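Local coordinates for protein Alp7A (Bacillus subtilis, PDB 5EC0) that binds ADP as a bacterial actin-like protein and probably forms cytoskeletal filaments that segregate plasmid DNA, at residues N17-G21 with Y22-L26; V31-K35 with E36-G40; A50-K53 with D54-V58; K197-A200 with E201-N205. One frame throughout, in Å; residues are numbered along the deposited sequence.

Contact 1 of 4, residues N17-G21 with Y22-L26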
loop_
_atom_site.group_PDB
_atom_site.type_symbol
_atom_site.label_atom_id
_atom_site.label_comp_id
_atom_site.label_asym_id
_atom_site.label_seq_id
_atom_site.Cartn_x
_atom_site.Cartn_y
_atom_site.Cartn_z
ATOM N N ASN A 17 3.519 6.091 -2.087
ATOM C CA ASN A 17 3.935 6.285 -3.453
ATOM C C ASN A 17 5.462 6.491 -3.472
ATOM O O ASN A 17 6.052 7.002 -2.517
ATOM C CB ASN A 17 3.169 7.486 -4.055
ATOM C CG ASN A 17 3.597 8.810 -3.451
ATOM O OD1 ASN A 17 4.716 9.269 -3.682
ATOM N ND2 ASN A 17 2.892 9.211 -2.430
ATOM N N LEU A 18 6.102 6.138 -4.572
ATOM C CA LEU A 18 7.484 6.536 -4.764
ATOM C C LEU A 18 7.570 7.485 -5.951
ATOM O O LEU A 18 7.107 7.170 -7.057
ATOM C CB LEU A 18 8.382 5.317 -5.000
ATOM C CG LEU A 18 8.646 4.291 -3.904
ATOM C CD1 LEU A 18 9.141 2.972 -4.529
ATOM C CD2 LEU A 18 9.696 4.855 -2.972
ATOM N N ILE A 19 8.151 8.649 -5.721
ATOM C CA ILE A 19 8.302 9.637 -6.778
ATOM C C ILE A 19 9.773 9.889 -6.987
ATOM O O ILE A 19 10.434 10.432 -6.111
ATOM C CB ILE A 19 7.586 10.950 -6.434
ATOM C CG1 ILE A 19 6.108 10.672 -6.124
ATOM C CG2 ILE A 19 7.716 11.920 -7.568
ATOM C CD1 ILE A 19 5.363 11.854 -5.556
ATOM N N ASP A 20 10.259 9.499 -8.165
ATOM C CA ASP A 20 11.689 9.430 -8.485
ATOM C C ASP A 20 12.496 8.871 -7.320
ATOM O O ASP A 20 13.515 9.436 -6.941
ATOM C CB ASP A 20 12.228 10.804 -8.902
ATOM C CG ASP A 20 11.732 11.236 -10.281
ATOM O OD1 ASP A 20 11.393 10.348 -11.095
ATOM O OD2 ASP A 20 11.683 12.462 -10.551
ATOM N N GLY A 21 12.018 7.763 -6.749
ATOM C CA GLY A 21 12.712 7.095 -5.658
ATOM C C GLY A 21 12.463 7.704 -4.291
ATOM O O GLY A 21 12.975 7.219 -3.285
ATOM N N TYR A 22 11.671 8.766 -4.242
ATOM C CA TYR A 22 11.352 9.381 -2.966
ATOM C C TYR A 22 10.041 8.839 -2.401
ATOM O O TYR A 22 8.973 8.923 -3.037
ATOM C CB TYR A 22 11.283 10.902 -3.111
ATOM C CG TYR A 22 10.991 11.635 -1.818
ATOM C CD1 TYR A 22 11.982 11.846 -0.871
ATOM C CD2 TYR A 22 9.716 12.112 -1.546
ATOM C CE1 TYR A 22 11.707 12.522 0.320
ATOM C CE2 TYR A 22 9.435 12.790 -0.370
ATOM C CZ TYR A 22 10.431 12.991 0.558
ATOM O OH TYR A 22 10.133 13.661 1.721
ATOM N N PHE A 23 10.131 8.304 -1.188
ATOM C CA PHE A 23 8.979 7.744 -0.487
ATOM C C PHE A 23 8.252 8.719 0.462
ATOM O O PHE A 23 8.879 9.450 1.234
ATOM C CB PHE A 23 9.411 6.506 0.313
ATOM C CG PHE A 23 8.302 5.898 1.131
ATOM C CD1 PHE A 23 7.413 4.993 0.552
ATOM C CD2 PHE A 23 8.140 6.237 2.476
ATOM C CE1 PHE A 23 6.374 4.432 1.293
ATOM C CE2 PHE A 23 7.099 5.688 3.229
ATOM C CZ PHE A 23 6.215 4.780 2.638
ATOM N N PHE A 24 6.922 8.722 0.388
ATOM C CA PHE A 24 6.088 9.259 1.461
ATOM C C PHE A 24 4.718 8.607 1.352
ATOM O O PHE A 24 4.397 7.990 0.336
ATOM C CB PHE A 24 5.980 10.803 1.419
ATOM C CG PHE A 24 5.231 11.338 0.228
ATOM C CD1 PHE A 24 3.845 11.444 0.251
ATOM C CD2 PHE A 24 5.911 11.760 -0.908
ATOM C CE1 PHE A 24 3.147 11.949 -0.843
ATOM C CE2 PHE A 24 5.217 12.282 -2.001
ATOM C CZ PHE A 24 3.829 12.373 -1.965
ATOM N N GLU A 25 3.930 8.730 2.411
ATOM C CA GLU A 25 2.613 8.121 2.470
ATOM C C GLU A 25 1.635 9.032 3.208
ATOM O O GLU A 25 2.038 9.930 3.936
ATOM C CB GLU A 25 2.681 6.745 3.140
ATOM C CG GLU A 25 3.454 6.698 4.442
ATOM C CD GLU A 25 3.430 5.312 5.089
ATOM O OE1 GLU A 25 2.591 4.490 4.688
ATOM O OE2 GLU A 25 4.245 5.038 6.001
ATOM N N LEU A 26 0.351 8.787 2.994
ATOM C CA LEU A 26 -0.729 9.620 3.503
ATOM C C LEU A 26 -1.823 8.707 3.967
ATOM O O LEU A 26 -2.037 7.658 3.358
ATOM C CB LEU A 26 -1.302 10.548 2.416
ATOM C CG LEU A 26 -0.434 11.534 1.633
ATOM C CD1 LEU A 26 -1.214 12.092 0.444
ATOM C CD2 LEU A 26 0.020 12.651 2.551
#
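Asn-17 stands its amide steeply over one face of the Phe-24 ring, the tight part of the beta hairpin of strands 14-19 and 22-33. ND2 of Asn-17 sits 3.2 Å above the Phe-24 ring plane, with amide and ring planes 78° apart. Antiparallel pairing puts both side chains on one face, and with each CG between its N and carbonyl carbon (chi1 69° and 67°) the groups tip together. Ile-19 CD1 joins them, 3.6 Å from Phe-24 CE2. With an alanine in place of the phenylalanine, the amide of Asn-17 would probably lose its aromatic cover and a gap would open beside Ile-19 CD1. On the other face Leu-18 CD2 reaches Phe-23 CB at 3.7 Å, and Phe-23 packs on Leu-366 of helix 364-386. Glu-25 forms a salt bridge with Arg-362 of the ADP pocket. The solvent side is the type I' turn, where Gly-21 is exposed. Tyr-22 N donates to Ile-19 O to close it, and Asp-20 OD1 accepts from the backbone N of Ser-4 and Arg-5. Asn-17 OD1 is buried with no partner in the model, so the side chain is probably held by packing more than by polar bonds.

Contact 2 of 4, residues V31-K35 with E36-G40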
loop_
_atom_site.group_PDB
_atom_site.type_symbol
_atom_site.label_atom_id
_atom_site.label_comp_id
_atom_site.label_asym_id
_atom_site.label_seq_id
_atom_site.Cartn_x
_atom_site.Cartn_y
_atom_site.Cartn_z
ATOM N N VAL A 31 -12.292 13.498 2.471
ATOM C CA VAL A 31 -13.600 14.006 2.847
ATOM C C VAL A 31 -13.997 15.169 1.949
ATOM O O VAL A 31 -13.278 16.161 1.851
ATOM C CB VAL A 31 -13.627 14.443 4.325
ATOM C CG1 VAL A 31 -14.903 15.191 4.645
ATOM C CG2 VAL A 31 -13.495 13.228 5.230
ATOM N N GLU A 32 -15.135 15.037 1.276
ATOM C CA GLU A 32 -15.608 16.108 0.419
ATOM C C GLU A 32 -16.406 17.117 1.211
ATOM O O GLU A 32 -17.337 16.770 1.948
ATOM C CB GLU A 32 -16.454 15.571 -0.731
ATOM C CG GLU A 32 -17.117 16.686 -1.536
ATOM C CD GLU A 32 -17.683 16.220 -2.871
ATOM O OE1 GLU A 32 -17.908 17.079 -3.746
ATOM O OE2 GLU A 32 -17.912 15.005 -3.048
ATOM N N ILE A 33 -16.033 18.379 1.060
ATOM C CA ILE A 33 -16.706 19.464 1.754
ATOM C C ILE A 33 -17.178 20.492 0.730
ATOM O O ILE A 33 -16.849 20.387 -0.445
ATOM C CB ILE A 33 -15.769 20.115 2.779
ATOM C CG1 ILE A 33 -14.589 20.775 2.056
ATOM C CG2 ILE A 33 -15.251 19.059 3.759
ATOM C CD1 ILE A 33 -13.575 21.434 2.972
ATOM N N SER A 34 -17.931 21.494 1.169
ATOM C CA SER A 34 -18.466 22.486 0.237
ATOM C C SER A 34 -17.499 23.653 0.087
ATOM O O SER A 34 -16.497 23.727 0.798
ATOM C CB SER A 34 -19.836 22.988 0.700
ATOM O OG SER A 34 -19.705 23.850 1.817
ATOM N N LYS A 35 -17.796 24.563 -0.836
ATOM C CA LYS A 35 -16.943 25.725 -1.050
ATOM C C LYS A 35 -16.858 26.601 0.204
ATOM O O LYS A 35 -15.767 27.005 0.615
ATOM C CB LYS A 35 -17.447 26.553 -2.238
ATOM C CG LYS A 35 -16.754 27.904 -2.406
ATOM C CD LYS A 35 -17.171 28.578 -3.700
ATOM C CE LYS A 35 -16.545 29.957 -3.854
ATOM N NZ LYS A 35 -17.168 30.988 -2.961
ATOM N N GLU A 36 -18.000 26.885 0.824
ATOM C CA GLU A 36 -17.980 27.771 1.972
ATOM C C GLU A 36 -17.331 27.072 3.161
ATOM O O GLU A 36 -16.719 27.727 3.990
ATOM C CB GLU A 36 -19.388 28.260 2.335
ATOM C CG GLU A 36 -19.975 27.594 3.564
ATOM C CD GLU A 36 -21.412 27.969 3.816
ATOM O OE1 GLU A 36 -21.970 28.776 3.039
ATOM O OE2 GLU A 36 -21.982 27.445 4.795
ATOM N N ALA A 37 -17.453 25.750 3.252
ATOM C CA ALA A 37 -16.827 25.036 4.364
ATOM C C ALA A 37 -15.298 25.094 4.244
ATOM O O ALA A 37 -14.599 25.216 5.246
ATOM C CB ALA A 37 -17.310 23.589 4.424
ATOM N N ALA A 38 -14.800 25.033 3.009
ATOM C CA ALA A 38 -13.363 25.090 2.725
ATOM C C ALA A 38 -12.796 26.487 2.968
ATOM O O ALA A 38 -11.626 26.649 3.329
ATOM C CB ALA A 38 -13.095 24.652 1.291
ATOM N N GLU A 39 -13.632 27.495 2.754
ATOM C CA GLU A 39 -13.299 28.857 3.140
ATOM C C GLU A 39 -13.583 29.000 4.632
ATOM O O GLU A 39 -14.607 28.536 5.121
ATOM C CB GLU A 39 -14.098 29.858 2.302
ATOM C CG GLU A 39 -14.019 29.565 0.801
ATOM C CD GLU A 39 -14.745 30.587 -0.062
ATOM O OE1 GLU A 39 -15.970 30.441 -0.264
ATOM O OE2 GLU A 39 -14.086 31.525 -0.557
ATOM N N GLY A 40 -12.668 29.597 5.382
ATOM C CA GLY A 40 -12.855 29.648 6.825
ATOM C C GLY A 40 -12.699 28.282 7.486
ATOM O O GLY A 40 -13.001 28.108 8.667
#
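Glu-39 OE1 takes the ammonium group of Lys-35 in a salt bridge, with NZ 3.0 Å away. NZ comes from the syn side but stands 33° out of the carboxylate plane. The lysine runs extended up to CE and bends at its last torsion (chi4 -74°), which turns NZ back onto the acid. Lys-35 CG also lies alongside, 3.4 Å from Glu-39 OE1. Glu-39 passes close to the backbone, its CG 3.1 Å from Lys-35 O. That carbonyl is itself bonded, since Glu-39 N donates to Lys-35 O. One turn earlier the chain passes from strand 22-33 into the short helix 35-38, and Ser-34 is its N-cap. The hydroxyl OG lies between the backbone N and carbonyl carbon of Ser-34 (chi1 73°). There it accepts from Ala-37 N at 3.3 Å. Ser-34 O receives Ala-38 N at 3.1 Å. The inner side of the turn is apolar. Ile-33 CD1 rests 3.7 Å from Ala-38 CB, and Ile-33 CB lies 4.1 Å from Ala-37 CB. Leu-57 of strand 56-62 touches both Ile-33 and Ala-38. Tyr-68 of the neighbouring strand 65-71 touches Ile-33 and also Lys-35, while the acid of Glu-39 is exposed.

Contact 3 of 4, residues A50-K53 with D54-V58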
loop_
_atom_site.group_PDB
_atom_site.type_symbol
_atom_site.label_atom_id
_atom_site.label_comp_id
_atom_site.label_asym_id
_atom_site.label_seq_id
_atom_site.Cartn_x
_atom_site.Cartn_y
_atom_site.Cartn_z
ATOM N N ALA A 50 6.803 21.519 3.987
ATOM C CA ALA A 50 6.661 20.241 4.672
ATOM C C ALA A 50 5.373 20.215 5.480
ATOM O O ALA A 50 4.806 19.158 5.703
ATOM C CB ALA A 50 7.865 19.963 5.568
ATOM N N ASP A 51 4.908 21.390 5.903
ATOM C CA ASP A 51 3.702 21.475 6.716
ATOM C C ASP A 51 2.447 21.149 5.906
ATOM O O ASP A 51 1.407 20.838 6.464
ATOM C CB ASP A 51 3.572 22.865 7.343
ATOM C CG ASP A 51 4.659 23.147 8.372
ATOM O OD1 ASP A 51 5.190 22.181 8.957
ATOM O OD2 ASP A 51 4.973 24.338 8.606
ATOM N N LEU A 52 2.551 21.202 4.586
ATOM C CA LEU A 52 1.398 20.971 3.725
ATOM C C LEU A 52 0.857 19.540 3.832
ATOM O O LEU A 52 -0.326 19.295 3.609
ATOM C CB LEU A 52 1.773 21.274 2.280
ATOM C CG LEU A 52 0.691 21.121 1.213
ATOM C CD1 LEU A 52 -0.472 22.087 1.476
ATOM C CD2 LEU A 52 1.294 21.338 -0.167
ATOM N N LYS A 53 1.728 18.599 4.171
ATOM C CA LYS A 53 1.366 17.189 4.149
ATOM C C LYS A 53 0.173 16.915 5.063
ATOM O O LYS A 53 -0.741 16.177 4.690
ATOM C CB LYS A 53 2.558 16.321 4.557
ATOM C CG LYS A 53 2.407 14.863 4.181
ATOM C CD LYS A 53 3.624 14.062 4.593
ATOM C CE LYS A 53 3.206 12.729 5.187
ATOM N NZ LYS A 53 4.348 11.793 5.360
ATOM N N ASP A 54 0.167 17.546 6.235
ATOM C CA ASP A 54 -0.925 17.378 7.191
ATOM C C ASP A 54 -2.031 18.392 6.953
ATOM O O ASP A 54 -3.003 18.437 7.701
ATOM C CB ASP A 54 -0.425 17.504 8.642
ATOM C CG ASP A 54 0.457 16.330 9.078
ATOM O OD1 ASP A 54 0.574 15.337 8.316
ATOM O OD2 ASP A 54 1.022 16.403 10.197
ATOM N N ARG A 55 -1.890 19.221 5.928
ATOM C CA ARG A 55 -2.844 20.314 5.744
ATOM C C ARG A 55 -3.357 20.346 4.299
ATOM O O ARG A 55 -3.460 21.412 3.693
ATOM C CB ARG A 55 -2.207 21.658 6.139
ATOM C CG ARG A 55 -1.643 21.693 7.593
ATOM C CD ARG A 55 -0.873 22.972 7.902
ATOM N NE ARG A 55 -0.266 22.960 9.243
ATOM C CZ ARG A 55 -0.744 23.587 10.321
ATOM N NH1 ARG A 55 -1.860 24.309 10.252
ATOM N NH2 ARG A 55 -0.094 23.503 11.480
ATOM N N LEU A 56 -3.693 19.172 3.766
ATOM C CA LEU A 56 -4.096 19.052 2.360
ATOM C C LEU A 56 -5.550 19.430 2.105
ATOM O O LEU A 56 -6.472 18.646 2.348
ATOM C CB LEU A 56 -3.850 17.629 1.853
ATOM C CG LEU A 56 -2.369 17.311 1.683
ATOM C CD1 LEU A 56 -2.176 15.878 1.272
ATOM C CD2 LEU A 56 -1.722 18.261 0.691
ATOM N N LEU A 57 -5.738 20.628 1.579
ATOM C CA LEU A 57 -7.048 21.109 1.189
ATOM C C LEU A 57 -6.969 21.516 -0.273
ATOM O O LEU A 57 -6.309 22.499 -0.618
ATOM C CB LEU A 57 -7.475 22.292 2.063
ATOM C CG LEU A 57 -8.764 23.027 1.685
ATOM C CD1 LEU A 57 -9.980 22.101 1.749
ATOM C CD2 LEU A 57 -8.970 24.269 2.573
ATOM N N VAL A 58 -7.628 20.757 -1.134
ATOM C CA VAL A 58 -7.498 20.969 -2.561
ATOM C C VAL A 58 -8.856 21.066 -3.227
ATOM O O VAL A 58 -9.864 20.672 -2.655
ATOM C CB VAL A 58 -6.711 19.832 -3.234
ATOM C CG1 VAL A 58 -5.300 19.729 -2.657
ATOM C CG2 VAL A 58 -7.470 18.508 -3.091
HETATM O O HOH W 1 -3.539 16.362 5.225
#
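Leu-52 and Leu-56 meet at about a right angle, with CD2 of Leu-56 lying 3.8 Å from CG of Leu-52. The same CD2 comes 3.4 Å from Leu-52 O, and CG of Leu-56 is 3.6 Å from Lys-53 O. Leu-56 thus folds back over the carbonyls of the turn. A glycine in its place would probably open a gap beside Leu-52 and leave the two backbone oxygens less covered. Arg-55 takes the outer side, its CG beside the backbone N (chi1 -56°). CG and CD of Arg-55 are both 3.4 Å from Asp-51 O, which also lies at the edge of the guanidinium. Backbone bonds help to place these groups. Arg-55 N donates to Leu-52 O at 2.8 Å, from above the carbonyl plane. One water donates to Lys-53 O at 2.9 Å and accepts from Leu-56 N at 3.2 Å. Residues 50-53, helical in backbone angles only, lead through Asp-54 and Arg-55 towards strand 56-62. Lys-53 NZ makes a weak hydrogen bond to Glu-25 O. Leu-52 packs on Tyr-107 and Ala-110 of helix 95-112. Leu-56 touches Leu-26 of strand 22-33 and Val-71 of strand 65-71, which places the turn between helix and sheet.

Contact 4 of 4, residues K197-A200 with E201-N205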
loop_
_atom_site.group_PDB
_atom_site.type_symbol
_atom_site.label_atom_id
_atom_site.label_comp_id
_atom_site.label_asym_id
_atom_site.label_seq_id
_atom_site.Cartn_x
_atom_site.Cartn_y
_atom_site.Cartn_z
ATOM N N LYS A 197 18.357 -11.122 -7.639
ATOM C CA LYS A 197 18.705 -11.228 -6.230
ATOM C C LYS A 197 19.047 -12.660 -5.844
ATOM O O LYS A 197 18.288 -13.592 -6.123
ATOM C CB LYS A 197 17.549 -10.712 -5.365
ATOM C CG LYS A 197 17.480 -9.192 -5.343
ATOM C CD LYS A 197 16.142 -8.688 -4.827
ATOM C CE LYS A 197 15.990 -8.932 -3.358
ATOM N NZ LYS A 197 15.084 -7.890 -2.735
ATOM N N ASP A 198 20.189 -12.828 -5.189
ATOM C CA ASP A 198 20.552 -14.121 -4.636
ATOM C C ASP A 198 19.437 -14.637 -3.716
ATOM O O ASP A 198 19.150 -15.838 -3.662
ATOM C CB ASP A 198 21.869 -14.026 -3.868
ATOM C CG ASP A 198 22.363 -15.378 -3.434
ATOM O OD1 ASP A 198 22.831 -16.134 -4.308
ATOM O OD2 ASP A 198 22.253 -15.699 -2.234
ATOM N N TYR A 199 18.820 -13.710 -2.990
ATOM C CA TYR A 199 17.674 -14.011 -2.150
ATOM C C TYR A 199 16.560 -14.808 -2.870
ATOM O O TYR A 199 15.871 -15.626 -2.253
ATOM C CB TYR A 199 17.110 -12.691 -1.597
ATOM C CG TYR A 199 15.945 -12.837 -0.638
ATOM C CD1 TYR A 199 16.152 -13.039 0.733
ATOM C CD2 TYR A 199 14.643 -12.764 -1.098
ATOM C CE1 TYR A 199 15.074 -13.162 1.618
ATOM C CE2 TYR A 199 13.570 -12.883 -0.233
ATOM C CZ TYR A 199 13.785 -13.081 1.121
ATOM O OH TYR A 199 12.688 -13.195 1.952
ATOM N N ALA A 200 16.379 -14.572 -4.166
ATOM C CA ALA A 200 15.317 -15.259 -4.902
ATOM C C ALA A 200 15.670 -16.705 -5.249
ATOM O O ALA A 200 14.806 -17.457 -5.719
ATOM C CB ALA A 200 14.974 -14.490 -6.177
ATOM N N GLU A 201 16.927 -17.096 -5.023
ATOM C CA GLU A 201 17.399 -18.424 -5.431
ATOM C C GLU A 201 16.765 -19.531 -4.615
ATOM O O GLU A 201 16.677 -20.668 -5.078
ATOM C CB GLU A 201 18.927 -18.538 -5.327
ATOM C CG GLU A 201 19.692 -17.630 -6.292
ATOM C CD GLU A 201 19.500 -18.022 -7.754
ATOM O OE1 GLU A 201 19.582 -19.233 -8.069
ATOM O OE2 GLU A 201 19.268 -17.115 -8.584
ATOM N N GLN A 202 16.325 -19.206 -3.400
ATOM C CA GLN A 202 15.710 -20.205 -2.534
ATOM C C GLN A 202 14.344 -20.618 -3.091
ATOM O O GLN A 202 13.792 -21.645 -2.680
ATOM C CB GLN A 202 15.568 -19.680 -1.101
ATOM C CG GLN A 202 14.627 -18.460 -0.962
ATOM C CD GLN A 202 14.694 -17.851 0.438
ATOM O OE1 GLN A 202 14.399 -18.523 1.426
ATOM N NE2 GLN A 202 15.109 -16.588 0.527
ATOM N N PHE A 203 13.811 -19.820 -4.023
ATOM C CA PHE A 203 12.517 -20.120 -4.646
ATOM C C PHE A 203 12.675 -20.655 -6.082
ATOM O O PHE A 203 11.690 -20.843 -6.795
ATOM C CB PHE A 203 11.614 -18.870 -4.645
ATOM C CG PHE A 203 11.490 -18.219 -3.289
ATOM C CD1 PHE A 203 10.832 -18.868 -2.248
ATOM C CD2 PHE A 203 12.045 -16.959 -3.048
ATOM C CE1 PHE A 203 10.725 -18.282 -0.978
ATOM C CE2 PHE A 203 11.927 -16.354 -1.795
ATOM C CZ PHE A 203 11.267 -17.020 -0.757
ATOM N N LYS A 204 13.914 -20.895 -6.495
ATOM C CA LYS A 204 14.200 -21.406 -7.839
ATOM C C LYS A 204 13.475 -22.718 -8.145
ATOM O O LYS A 204 12.998 -22.921 -9.257
ATOM C CB LYS A 204 15.714 -21.600 -8.012
ATOM C CG LYS A 204 16.143 -22.174 -9.355
ATOM C CD LYS A 204 17.655 -22.058 -9.566
ATOM C CE LYS A 204 18.013 -20.787 -10.341
ATOM N NZ LYS A 204 19.473 -20.676 -10.641
ATOM N N ASN A 205 13.383 -23.602 -7.155
ATOM C CA ASN A 205 12.784 -24.914 -7.376
ATOM C C ASN A 205 11.519 -25.191 -6.579
ATOM O O ASN A 205 11.200 -26.339 -6.326
ATOM C CB ASN A 205 13.797 -26.015 -7.050
ATOM C CG ASN A 205 15.069 -25.882 -7.837
ATOM O OD1 ASN A 205 15.044 -25.728 -9.059
ATOM N ND2 ASN A 205 16.195 -25.914 -7.141
HETATM O O HOH W 2 17.882 -14.515 -8.738
#
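Gln-202 points its amide at Tyr-199, with NE2 3.5 Å above the ring plane and over the ring centre. The two planes are 73° apart, so the amide meets the tyrosine face steeply. The same NE2 donates to Tyr-199 O at 3.0 Å. This bond lies in the carbonyl plane, on a lone pair, and almost in the plane of the amide, which fixes how the amide is turned. The first torsion of Gln-202 (chi1 64°) holds CG between the backbone N and the carbonyl carbon, and the chain then extends back to Tyr-199. Its CG lies over the centre of the Phe-203 ring, 3.4 Å above it. Gln-202 is thus set between two rings. The rings themselves meet obliquely, with CE2 of Tyr-199 4.1 Å from CE2 of Phe-203. On the outer side Glu-201 bends at its second torsion (chi2 -67°). Its OE1 uses the syn lone pair to take Lys-204 NZ at 3.0 Å. Its OE2 accepts from a water that also donates to Lys-197 O. Glu-201 N bonds Asp-198 O, and Phe-203 N bonds Ala-200 O at 3.1 Å. Tyr-199 and Phe-203 pack on Ile-188 and on Leu-325 of strand 322-327. These are successive turns linked by i to i+3 backbone bonds, in the surface loop between helix 185-189 and strand 207-213.

Contacts 1, 2, 3 and 4 follow one another along the chain. The first three reach one mixed sheet. Contacts 1 and 2 both use strand 22-33, with centres about 28 Å apart. Contact 3 lies about 15 Å from each, centre to centre, and touches both: Lys-53 and Leu-56 meet Leu-26, and Leu-57 meets Ile-33. Contact 1 is nearest the nucleotide, with the side chain of Phe-23 about 8 Å from ADP. Contact 4 stands apart, beside the five-stranded sheet, its centre about 52 Å from that of contact 2 and across the chain's centre. The set thus spans two sheet-based halves, consistent with the actin-like fold.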